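R.Ecl18kI (Enterobacter cloacae, PDB 2GB7) recognises the double-stranded DNA sequence 5'-CCNGG-3' as a type II restriction endonuclease, cuts before the first C of the site, and flips nucleotides to read it. Local coordinates at residues V28-T31 with F32-G36; F71-R74 with M75-L79; R95-T98 with M99-T103; A120-E123 with F124-L128. The protein carries 1 engineered substitution. All blocks are in the same frame, centred on the assembly; numbering follows the deposited sequence.

Followed from the N terminus, the four contacts come in series; none nests in or crosses another, and each joins residues one helical turn apart instead of closing a long loop. Interaction 1 finishes helix 24-34, and interaction 2 lies at the C-terminal end of helix 49-77. Interaction 3 takes the chain from helix 90-100 into helix 102-134, and interaction 4 sits further along that same helix. Val28 of interaction 1 packs on Ser126 and Ile127 of interaction 4, whereas interactions 2 and 3 meet at Leu79 and Tyr101 and at Leu76 and Phe97. One pair lies toward the middle of the chain, with interaction 4 at the DNA; the other lies at the contact with the second subunit.

Interaction 1. Residues V28-T31 with F32-G36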
loop_
_atom_site.group_PDB
_atom_site.type_symbol
_atom_site.label_atom_id
_atom_site.label_comp_id
_atom_site.label_asym_id
_atom_site.label_seq_id
_atom_site.Cartn_x
_atom_site.Cartn_y
_atom_site.Cartn_z
ATOM N N VAL F 28 -1.003 -22.375 -5.323
ATOM C CA VAL F 28 -2.326 -22.305 -5.930
ATOM C C VAL F 28 -2.516 -23.495 -6.863
ATOM O O VAL F 28 -3.566 -24.127 -6.855
ATOM C CB VAL F 28 -2.545 -20.958 -6.691
ATOM C CG1 VAL F 28 -3.804 -21.043 -7.560
ATOM C CG2 VAL F 28 -2.657 -19.770 -5.737
ATOM N N TYR F 29 -1.507 -23.795 -7.669
ATOM C CA TYR F 29 -1.616 -24.922 -8.611
ATOM C C TYR F 29 -1.762 -26.255 -7.867
ATOM O O TYR F 29 -2.606 -27.075 -8.229
ATOM C CB TYR F 29 -0.419 -24.951 -9.562
ATOM C CG TYR F 29 -0.516 -26.031 -10.625
ATOM C CD1 TYR F 29 -1.094 -25.760 -11.854
ATOM C CD2 TYR F 29 -0.031 -27.313 -10.397
ATOM C CE1 TYR F 29 -1.196 -26.763 -12.831
ATOM C CE2 TYR F 29 -0.108 -28.314 -11.359
ATOM C CZ TYR F 29 -0.686 -28.036 -12.576
ATOM O OH TYR F 29 -0.770 -29.039 -13.521
ATOM N N LYS F 30 -0.980 -26.455 -6.806
ATOM C CA LYS F 30 -1.125 -27.658 -5.973
ATOM C C LYS F 30 -2.555 -27.801 -5.430
ATOM O O LYS F 30 -3.159 -28.905 -5.476
ATOM C CB LYS F 30 -0.108 -27.610 -4.819
ATOM C CG LYS F 30 -0.089 -28.892 -4.001
ATOM C CD LYS F 30 0.888 -28.721 -2.831
ATOM C CE LYS F 30 0.892 -29.916 -1.909
ATOM N NZ LYS F 30 1.873 -29.676 -0.796
ATOM N N THR F 31 -3.089 -26.679 -4.948
ATOM C CA THR F 31 -4.403 -26.626 -4.317
ATOM C C THR F 31 -5.480 -26.870 -5.369
ATOM O O THR F 31 -6.396 -27.653 -5.153
ATOM C CB THR F 31 -4.585 -25.285 -3.588
ATOM O OG1 THR F 31 -3.579 -25.191 -2.576
ATOM C CG2 THR F 31 -5.945 -25.205 -2.918
ATOM N N PHE F 32 -5.344 -26.203 -6.509
ATOM C CA PHE F 32 -6.221 -26.434 -7.677
ATOM C C PHE F 32 -6.377 -27.917 -8.012
ATOM O O PHE F 32 -7.489 -28.412 -8.161
ATOM C CB PHE F 32 -5.654 -25.680 -8.868
ATOM C CG PHE F 32 -6.549 -25.683 -10.111
ATOM C CD1 PHE F 32 -7.544 -24.722 -10.251
ATOM C CD2 PHE F 32 -6.303 -26.562 -11.168
ATOM C CE1 PHE F 32 -8.324 -24.631 -11.451
ATOM C CE2 PHE F 32 -7.091 -26.517 -12.346
ATOM C CZ PHE F 32 -8.098 -25.546 -12.481
ATOM N N CYS F 33 -5.260 -28.615 -8.116
ATOM C CA CYS F 33 -5.268 -30.041 -8.393
ATOM C C CYS F 33 -5.760 -30.885 -7.206
ATOM O O CYS F 33 -6.512 -31.855 -7.416
ATOM C CB CYS F 33 -3.883 -30.477 -8.854
ATOM S SG CYS F 33 -3.406 -29.704 -10.408
ATOM N N ASP F 34 -5.362 -30.512 -5.985
ATOM C CA ASP F 34 -5.763 -31.258 -4.780
ATOM C C ASP F 34 -7.266 -31.252 -4.602
ATOM O O ASP F 34 -7.846 -32.236 -4.160
ATOM C CB ASP F 34 -5.130 -30.686 -3.507
ATOM C CG ASP F 34 -3.671 -31.078 -3.330
ATOM O OD1 ASP F 34 -3.164 -31.945 -4.064
ATOM O OD2 ASP F 34 -3.028 -30.499 -2.425
ATOM N N LEU F 35 -7.903 -30.139 -4.952
ATOM C CA LEU F 35 -9.352 -30.020 -4.823
ATOM C C LEU F 35 -10.143 -30.564 -6.020
ATOM O O LEU F 35 -11.380 -30.498 -6.028
ATOM C CB LEU F 35 -9.730 -28.566 -4.539
ATOM C CG LEU F 35 -9.226 -27.952 -3.224
ATOM C CD1 LEU F 35 -9.525 -26.453 -3.222
ATOM C CD2 LEU F 35 -9.821 -28.623 -1.980
ATOM N N GLY F 36 -9.430 -31.068 -7.030
ATOM C CA GLY F 36 -10.038 -31.704 -8.212
ATOM C C GLY F 36 -10.465 -30.760 -9.320
ATOM O O GLY F 36 -11.088 -31.197 -10.292
#
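Cys33 lays its sulfur over the ring of Tyr29, one helical turn earlier. From CB, which lies 3.7 Å from Tyr29 O, the side chain continues to SG, set beside its own backbone N and opposite the carbonyl carbon (chi1 -64°). That turn carries SG across one face of the phenol, off-centre toward the rim, 4.0 Å from the Tyr29 ring centroid and nearest to Tyr29 CE2 at 3.7 Å. This is a cysteine sulfur-aromatic contact of the i to i+4 kind. The ring's hydroxyl has a partner of its own, the backbone N of Tyr291, and Phe289 meets the ring edge-to-face.

The backbone beneath is the last turn of helix 24-34. Leu35 N to Thr31 O, 2.9 Å, is the last regular helical bond; Gly36 N to Cys33 O, 3.0 Å, then forms part of a Schellman motif, in which Gly36 takes the positive phi (85°) that suits glycine. Next to the sulfur pair, Lys30 runs out extended, and its CG passes 3.7 Å from Asp34 OD2, although the ammonium and carboxylate do not meet. Farther round the helix Thr31 CG2 and Leu35 CD1 lie side by side, 3.8 Å apart, both side chains also packing on Asn59 of helix 49-77.

Interaction 2. Residues F71-R74 with M75-L79; sequences FTTR and MLSYL
Met75 covers the ring of Phe71 with its CG methylene, a CH-pi contact in which CG stands 3.8 Å from the Phe71 ring centroid, over one face and displaced toward the rim. Its sulfur follows at a slant: Met75 SD is 4.0 Å from Phe71 CZ, a Met-aromatic contact lying oblique to the ring. With CG beside the backbone N (chi1 -67°) and a bend at chi2 (-52°), SD is carried to the phenylalanine; a further bend at chi3 turns CE. The helical bond from Met75 N to Phe71 O, 2.8 Å long, sets the two residues one turn apart.

These residues belong to the closing turns of the long helix 49-77, where the regular i to i+4 pattern gives way. Ser77 there turns its hydroxyl back to Thr73 O, with OG donating over 2.7 Å, while Ser77 N divides between Thr73 O and Arg74 O in two weak bonds. One residue on, the ring of Tyr78 brings CD1 to 3.4 Å from Arg74 O.

Further out, Phe21 meets the Phe71 ring edge-to-face, and Leu12 and Ile13 of helix 6-20 pack on Met75 together with Leu108 of helix 102-134. The hydroxyl of Thr73 is hydrogen-bonded to Thr98 O of the second subunit, where Thr98 also packs against Leu76 and Ser77.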
loop_
_atom_site.group_PDB
_atom_site.type_symbol
_atom_site.label_atom_id
_atom_site.label_comp_id
_atom_site.label_asym_id
_atom_site.label_seq_id
_atom_site.Cartn_x
_atom_site.Cartn_y
_atom_site.Cartn_z
ATOM N N PHE F 71 7.526 -22.280 10.613
ATOM C CA PHE F 71 8.670 -21.507 10.148
ATOM C C PHE F 71 9.084 -20.431 11.152
ATOM O O PHE F 71 10.259 -20.307 11.516
ATOM C CB PHE F 71 8.303 -20.864 8.803
ATOM C CG PHE F 71 9.354 -19.963 8.258
ATOM C CD1 PHE F 71 10.476 -20.490 7.612
ATOM C CD2 PHE F 71 9.230 -18.583 8.383
ATOM C CE1 PHE F 71 11.451 -19.649 7.088
ATOM C CE2 PHE F 71 10.197 -17.739 7.868
ATOM C CZ PHE F 71 11.302 -18.272 7.202
ATOM N N THR F 72 8.117 -19.668 11.630
ATOM C CA THR F 72 8.383 -18.592 12.574
ATOM C C THR F 72 9.057 -19.161 13.822
ATOM O O THR F 72 10.093 -18.661 14.291
ATOM C CB THR F 72 7.077 -17.895 12.926
ATOM O OG1 THR F 72 6.487 -17.395 11.711
ATOM C CG2 THR F 72 7.300 -16.758 13.929
ATOM N N THR F 73 8.481 -20.225 14.351
ATOM C CA THR F 73 9.071 -20.862 15.552
ATOM C C THR F 73 10.513 -21.295 15.296
ATOM O O THR F 73 11.401 -21.089 16.155
ATOM C CB THR F 73 8.225 -22.052 15.965
ATOM O OG1 THR F 73 6.926 -21.581 16.347
ATOM C CG2 THR F 73 8.867 -22.814 17.131
ATOM N N ARG F 74 10.757 -21.876 14.125
ATOM C CA ARG F 74 12.088 -22.339 13.757
ATOM C C ARG F 74 13.071 -21.190 13.646
ATOM O O ARG F 74 14.196 -21.288 14.153
ATOM C CB ARG F 74 12.067 -23.154 12.474
ATOM C CG ARG F 74 13.324 -23.958 12.211
ATOM C CD ARG F 74 13.075 -25.090 11.226
ATOM N NE ARG F 74 12.020 -25.995 11.689
ATOM C CZ ARG F 74 10.748 -25.985 11.277
ATOM N NH1 ARG F 74 10.306 -25.126 10.342
ATOM N NH2 ARG F 74 9.906 -26.866 11.803
ATOM N N MET F 75 12.642 -20.105 13.014
ATOM C CA MET F 75 13.484 -18.922 12.910
ATOM C C MET F 75 13.833 -18.396 14.283
ATOM O O MET F 75 14.990 -18.111 14.560
ATOM C CB MET F 75 12.829 -17.839 12.041
ATOM C CG MET F 75 12.716 -18.256 10.593
ATOM S SD MET F 75 14.256 -18.849 9.866
ATOM C CE MET F 75 15.288 -17.412 10.001
ATOM N N LEU F 76 12.837 -18.294 15.154
ATOM C CA LEU F 76 13.072 -17.778 16.498
ATOM C C LEU F 76 14.050 -18.643 17.282
ATOM O O LEU F 76 14.759 -18.158 18.164
ATOM C CB LEU F 76 11.755 -17.664 17.267
ATOM C CG LEU F 76 10.819 -16.524 16.863
ATOM C CD1 LEU F 76 9.471 -16.619 17.599
ATOM C CD2 LEU F 76 11.474 -15.168 17.110
ATOM N N SER F 77 14.111 -19.927 16.972
ATOM C CA SER F 77 14.950 -20.794 17.808
ATOM C C SER F 77 16.465 -20.594 17.531
ATOM O O SER F 77 17.324 -20.936 18.362
ATOM C CB SER F 77 14.451 -22.233 17.716
ATOM O OG SER F 77 13.052 -22.253 17.996
ATOM N N TYR F 78 16.775 -19.959 16.398
ATOM C CA TYR F 78 18.142 -19.531 16.065
ATOM C C TYR F 78 18.705 -18.417 16.956
ATOM O O TYR F 78 19.899 -18.100 16.882
ATOM C CB TYR F 78 18.198 -19.030 14.633
ATOM C CG TYR F 78 18.366 -20.088 13.580
ATOM C CD1 TYR F 78 17.260 -20.576 12.892
ATOM C CD2 TYR F 78 19.633 -20.574 13.238
ATOM C CE1 TYR F 78 17.394 -21.527 11.894
ATOM C CE2 TYR F 78 19.784 -21.534 12.239
ATOM C CZ TYR F 78 18.648 -22.001 11.568
ATOM O OH TYR F 78 18.752 -22.946 10.578
ATOM N N LEU F 79 17.856 -17.791 17.762
ATOM C CA LEU F 79 18.333 -16.747 18.655
ATOM C C LEU F 79 18.381 -17.188 20.124
ATOM O O LEU F 79 18.849 -16.439 20.987
ATOM C CB LEU F 79 17.417 -15.529 18.633
ATOM C CG LEU F 79 17.032 -14.926 17.283
ATOM C CD1 LEU F 79 15.952 -13.856 17.528
ATOM C CD2 LEU F 79 18.236 -14.361 16.545
#

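Interaction 3. Residues R95-T98 with M99-T103; sequences RDFT and MEYPT
Asp96 O is gripped by two backbone N-H groups, those of Glu100 and Met99. Glu100 N arrives almost in line with the carbonyl bond at 2.7 Å, whereas Met99 N, at 2.9 Å, stands above the carbonyl plane and donates at a more bent angle. One acceptor thus serves both an i+4 and an i+3 donor as helix 90-100 ends. Tyr101 then leaves helical geometry and occupies the N-cap position of helix 102-134, so a single residue forms the joint between two helices.

Phe97 and Tyr101 cross at about a right angle as side chains, with their ring planes inclined at 54°, and Phe97 CD1 touches Tyr101 CE1 at 3.7 Å. Glu100 CB also sits over the centre of one face of the Tyr101 ring. The carboxylates of Asp96 and Glu100 approach each other, OD1 to OE1 4.4 Å, and the like charges are probably eased by Arg84, which makes a salt bridge to Asp96 and a long, weak ion pair with Glu100.

The second subunit closes over the same region: its Thr73 hydroxyl is hydrogen-bonded to Thr98 O and its Ile94 packs on Phe97. In Thr98 itself a chi1 of 61° swings OG1 back toward the preceding turn of the helix, where it donates to Arg95 O in an unusually short bond of 2.5 Å.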
loop_
_atom_site.group_PDB
_atom_site.type_symbol
_atom_site.label_atom_id
_atom_site.label_comp_id
_atom_site.label_asym_id
_atom_site.label_seq_id
_atom_site.Cartn_x
_atom_site.Cartn_y
_atom_site.Cartn_z
ATOM N N ARG F 95 11.524 -13.506 29.941
ATOM C CA ARG F 95 11.602 -12.059 30.092
ATOM C C ARG F 95 12.799 -11.501 29.332
ATOM O O ARG F 95 12.680 -10.517 28.606
ATOM C CB ARG F 95 11.669 -11.671 31.576
ATOM C CG ARG F 95 10.446 -10.903 32.077
ATOM C CD ARG F 95 10.296 -9.584 31.351
ATOM N NE ARG F 95 10.049 -8.473 32.265
ATOM C CZ ARG F 95 9.347 -7.384 31.954
ATOM N NH1 ARG F 95 9.196 -6.428 32.867
ATOM N NH2 ARG F 95 8.783 -7.257 30.752
ATOM N N ASP F 96 13.939 -12.164 29.496
ATOM C CA ASP F 96 15.185 -11.814 28.830
ATOM C C ASP F 96 15.039 -11.943 27.321
ATOM O O ASP F 96 15.419 -11.053 26.569
ATOM C CB ASP F 96 16.300 -12.738 29.318
ATOM C CG ASP F 96 17.655 -12.379 28.735
ATOM O OD1 ASP F 96 18.194 -11.311 29.099
ATOM O OD2 ASP F 96 18.181 -13.175 27.926
ATOM N N PHE F 97 14.486 -13.061 26.882
ATOM C CA PHE F 97 14.206 -13.244 25.465
ATOM C C PHE F 97 13.409 -12.067 24.923
ATOM O O PHE F 97 13.747 -11.520 23.865
ATOM C CB PHE F 97 13.451 -14.546 25.257
ATOM C CG PHE F 97 13.344 -14.957 23.830
ATOM C CD1 PHE F 97 14.428 -15.542 23.182
ATOM C CD2 PHE F 97 12.151 -14.788 23.137
ATOM C CE1 PHE F 97 14.320 -15.946 21.846
ATOM C CE2 PHE F 97 12.039 -15.170 21.803
ATOM C CZ PHE F 97 13.126 -15.763 21.160
ATOM N N THR F 98 12.344 -11.679 25.627
ATOM C CA THR F 98 11.494 -10.571 25.172
ATOM C C THR F 98 12.233 -9.229 25.181
ATOM O O THR F 98 11.797 -8.272 24.521
ATOM C CB THR F 98 10.186 -10.436 25.997
ATOM O OG1 THR F 98 10.507 -10.188 27.376
ATOM C CG2 THR F 98 9.327 -11.702 25.899
ATOM N N MET F 99 13.342 -9.168 25.918
ATOM C CA MET F 99 14.126 -7.930 26.047
ATOM C C MET F 99 15.359 -7.839 25.141
ATOM O O MET F 99 15.699 -6.746 24.680
ATOM C CB MET F 99 14.536 -7.688 27.505
ATOM C CG MET F 99 13.369 -7.600 28.490
ATOM S SD MET F 99 13.807 -6.742 30.009
ATOM C CE MET F 99 14.318 -5.179 29.244
ATOM N N GLU F 100 16.033 -8.964 24.906
ATOM C CA GLU F 100 17.306 -8.969 24.176
ATOM C C GLU F 100 17.165 -8.952 22.656
ATOM O O GLU F 100 18.070 -8.496 21.961
ATOM C CB GLU F 100 18.155 -10.175 24.561
ATOM C CG GLU F 100 19.653 -9.890 24.635
ATOM C CD GLU F 100 20.011 -8.719 25.550
ATOM O OE1 GLU F 100 19.111 -8.127 26.188
ATOM O OE2 GLU F 100 21.219 -8.384 25.633
ATOM N N TYR F 101 16.056 -9.470 22.141
ATOM C CA TYR F 101 15.936 -9.582 20.675
ATOM C C TYR F 101 14.773 -8.821 20.032
ATOM O O TYR F 101 14.169 -9.341 19.099
ATOM C CB TYR F 101 15.918 -11.067 20.248
ATOM C CG TYR F 101 16.907 -11.911 21.024
ATOM C CD1 TYR F 101 16.491 -12.647 22.127
ATOM C CD2 TYR F 101 18.259 -11.954 20.668
ATOM C CE1 TYR F 101 17.391 -13.410 22.864
ATOM C CE2 TYR F 101 19.184 -12.717 21.419
ATOM C CZ TYR F 101 18.733 -13.449 22.505
ATOM O OH TYR F 101 19.601 -14.218 23.274
ATOM N N PRO F 102 14.504 -7.563 20.457
ATOM C CA PRO F 102 13.279 -6.956 19.947
ATOM C C PRO F 102 13.372 -6.651 18.476
ATOM O O PRO F 102 12.365 -6.787 17.767
ATOM C CB PRO F 102 13.178 -5.635 20.731
ATOM C CG PRO F 102 14.142 -5.712 21.807
ATOM C CD PRO F 102 15.223 -6.619 21.324
ATOM N N THR F 103 14.544 -6.230 17.999
ATOM C CA THR F 103 14.651 -5.902 16.559
ATOM C C THR F 103 14.558 -7.182 15.738
ATOM O O THR F 103 13.922 -7.201 14.681
ATOM C CB THR F 103 15.956 -5.156 16.240
ATOM O OG1 THR F 103 16.099 -4.062 17.157
ATOM C CG2 THR F 103 15.990 -4.642 14.828
#

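Interaction 4. Residues A120-E123 with F124-L128; sequences AGKE and FESIL. With nucleotides of chain B.
Lys122 and Ser126 meet through their polar ends, while Lys122 and Glu125 cross at about a right angle. Bends at chi2 (67°) and chi4 (91°) curl the lysine along the helix until NZ donates to Ser126 OG at 2.9 Å. That hydroxyl passes the chain of bonds on, giving its own proton to Lys122 O over 2.8 Å. Lys122 O is therefore held by two donors, Ser126 OG and Ser126 N, which reach it from opposite faces of the carbonyl plane. Where Glu125 crosses the lysine, Lys122 CD passes 4.0 Å from Glu125 OE1, but the ammonium stays farther off and no ion pair forms.

Glu125 instead reaches back over Gly121 toward the DNA, with OE2 3.5 Å from C5' of DC3 of chain B. Gly121, with no side chain, brings its CA to 3.2 Å from O3' of DC3 of chain B, at the link to DC4; the strand occupies the place a side chain would take.

Glu123 leaves on another side of the helix and is salt-bridged to Arg119. Helix 102-134 here lies near the centre of the chain, in its PDDEXK-clan region: Glu123 and Ser126 pack on helix 24-34, Ile127 on Met56 and Arg57 of helix 49-77, and Phe124 and Leu128 on Ala181 of strand 177-181.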
loop_
_atom_site.group_PDB
_atom_site.type_symbol
_atom_site.label_atom_id
_atom_site.label_comp_id
_atom_site.label_asym_id
_atom_site.label_seq_id
_atom_site.Cartn_x
_atom_site.Cartn_y
_atom_site.Cartn_z
ATOM N N ALA F 120 -0.392 -12.835 -0.983
ATOM C CA ALA F 120 -1.862 -12.763 -1.056
ATOM C C ALA F 120 -2.275 -12.255 -2.415
ATOM O O ALA F 120 -3.197 -12.780 -3.030
ATOM C CB ALA F 120 -2.451 -11.879 0.036
ATOM N N GLY F 121 -1.581 -11.233 -2.898
ATOM C CA GLY F 121 -1.945 -10.687 -4.241
ATOM C C GLY F 121 -1.637 -11.678 -5.350
ATOM O O GLY F 121 -2.465 -11.902 -6.269
ATOM N N LYS F 122 -0.429 -12.243 -5.304
ATOM C CA LYS F 122 0.004 -13.178 -6.332
ATOM C C LYS F 122 -0.913 -14.432 -6.373
ATOM O O LYS F 122 -1.270 -14.930 -7.461
ATOM C CB LYS F 122 1.498 -13.540 -6.177
ATOM C CG LYS F 122 2.013 -14.479 -7.326
ATOM C CD LYS F 122 2.041 -13.804 -8.710
ATOM C CE LYS F 122 2.248 -14.811 -9.855
ATOM N NZ LYS F 122 0.965 -15.373 -10.459
ATOM N N GLU F 123 -1.306 -14.897 -5.203
ATOM C CA GLU F 123 -2.180 -16.066 -5.117
ATOM C C GLU F 123 -3.564 -15.725 -5.658
ATOM O O GLU F 123 -4.115 -16.510 -6.414
ATOM C CB GLU F 123 -2.257 -16.573 -3.678
ATOM C CG GLU F 123 -0.952 -17.233 -3.276
ATOM C CD GLU F 123 -0.996 -17.830 -1.880
ATOM O OE1 GLU F 123 -2.095 -18.148 -1.381
ATOM O OE2 GLU F 123 0.098 -17.952 -1.286
ATOM N N PHE F 124 -4.127 -14.561 -5.305
ATOM C CA PHE F 124 -5.476 -14.177 -5.820
ATOM C C PHE F 124 -5.416 -14.101 -7.329
ATOM O O PHE F 124 -6.267 -14.628 -8.032
ATOM C CB PHE F 124 -5.872 -12.833 -5.203
ATOM C CG PHE F 124 -7.266 -12.373 -5.520
ATOM C CD1 PHE F 124 -8.345 -13.257 -5.596
ATOM C CD2 PHE F 124 -7.485 -11.006 -5.702
ATOM C CE1 PHE F 124 -9.619 -12.768 -5.885
ATOM C CE2 PHE F 124 -8.729 -10.514 -5.921
ATOM C CZ PHE F 124 -9.816 -11.403 -6.045
ATOM N N GLU F 125 -4.385 -13.430 -7.836
ATOM C CA GLU F 125 -4.169 -13.374 -9.272
ATOM C C GLU F 125 -4.067 -14.762 -9.933
ATOM O O GLU F 125 -4.710 -15.000 -11.001
ATOM C CB GLU F 125 -2.908 -12.541 -9.535
ATOM C CG GLU F 125 -3.021 -11.066 -9.113
ATOM C CD GLU F 125 -1.677 -10.432 -8.715
ATOM O OE1 GLU F 125 -0.605 -10.888 -9.181
ATOM O OE2 GLU F 125 -1.702 -9.471 -7.911
ATOM N N SER F 126 -3.332 -15.681 -9.288
ATOM C CA SER F 126 -3.145 -17.041 -9.799
ATOM C C SER F 126 -4.468 -17.791 -9.784
ATOM O O SER F 126 -4.787 -18.550 -10.697
ATOM C CB SER F 126 -2.122 -17.776 -8.955
ATOM O OG SER F 126 -0.860 -17.159 -9.091
ATOM N N ILE F 127 -5.225 -17.600 -8.709
ATOM C CA ILE F 127 -6.551 -18.228 -8.614
ATOM C C ILE F 127 -7.450 -17.754 -9.775
ATOM O O ILE F 127 -8.171 -18.547 -10.419
ATOM C CB ILE F 127 -7.199 -17.901 -7.262
ATOM C CG1 ILE F 127 -6.451 -18.661 -6.138
ATOM C CG2 ILE F 127 -8.715 -18.265 -7.311
ATOM C CD1 ILE F 127 -6.840 -18.172 -4.754
ATOM N N LEU F 128 -7.415 -16.459 -10.086
ATOM C CA LEU F 128 -8.243 -15.925 -11.200
ATOM C C LEU F 128 -7.742 -16.373 -12.580
ATOM O O LEU F 128 -8.522 -16.600 -13.499
ATOM C CB LEU F 128 -8.286 -14.387 -11.119
ATOM C CG LEU F 128 -8.982 -13.834 -9.860
ATOM C CD1 LEU F 128 -8.804 -12.273 -9.819
ATOM C CD2 LEU F 128 -10.489 -14.243 -9.907
ATOM P P DC B 4 -3.106 -6.891 -3.952
ATOM O OP1 DC B 4 -4.176 -7.906 -4.101
ATOM O OP2 DC B 4 -3.280 -5.536 -4.545
ATOM O "O5'" DC B 4 -2.784 -6.699 -2.404
ATOM C "C5'" DC B 4 -2.426 -7.810 -1.596
ATOM C "C4'" DC B 4 -2.106 -7.345 -0.194
ATOM O "O4'" DC B 4 -0.919 -6.517 -0.233
ATOM C "C3'" DC B 4 -3.200 -6.505 0.467
ATOM O "O3'" DC B 4 -3.295 -6.829 1.857
ATOM C "C2'" DC B 4 -2.693 -5.082 0.308
ATOM C "C1'" DC B 4 -1.184 -5.261 0.372
ATOM N N1 DC B 4 -0.437 -4.235 -0.370
ATOM C C2 DC B 4 0.665 -3.609 0.242
ATOM O O2 DC B 4 1.042 -3.997 1.358
ATOM N N3 DC B 4 1.291 -2.601 -0.405
ATOM C C4 DC B 4 0.868 -2.217 -1.616
ATOM N N4 DC B 4 1.482 -1.175 -2.190
ATOM C C5 DC B 4 -0.210 -2.872 -2.282
ATOM C C6 DC B 4 -0.827 -3.866 -1.627
ATOM P P DC B 3 -0.521 -4.373 -8.552
ATOM O OP1 DC B 3 -1.508 -5.154 -9.343
ATOM O OP2 DC B 3 -0.798 -2.946 -8.218
ATOM O "O5'" DC B 3 -0.239 -5.197 -7.224
ATOM C "C5'" DC B 3 0.151 -6.561 -7.332
ATOM C "C4'" DC B 3 0.263 -7.176 -5.961
ATOM O "O4'" DC B 3 1.568 -6.864 -5.415
ATOM C "C3'" DC B 3 -0.762 -6.574 -5.008
ATOM O "O3'" DC B 3 -1.737 -7.482 -4.534
ATOM C "C2'" DC B 3 0.037 -5.994 -3.859
ATOM C "C1'" DC B 3 1.457 -6.495 -4.045
ATOM N N1 DC B 3 2.380 -5.377 -3.798
ATOM C C2 DC B 3 3.284 -5.457 -2.737
ATOM O O2 DC B 3 3.315 -6.487 -2.052
ATOM N N3 DC B 3 4.098 -4.405 -2.482
ATOM C C4 DC B 3 4.026 -3.308 -3.237
ATOM N N4 DC B 3 4.843 -2.287 -2.950
ATOM C C5 DC B 3 3.117 -3.204 -4.327
ATOM C C6 DC B 3 2.327 -4.254 -4.577
#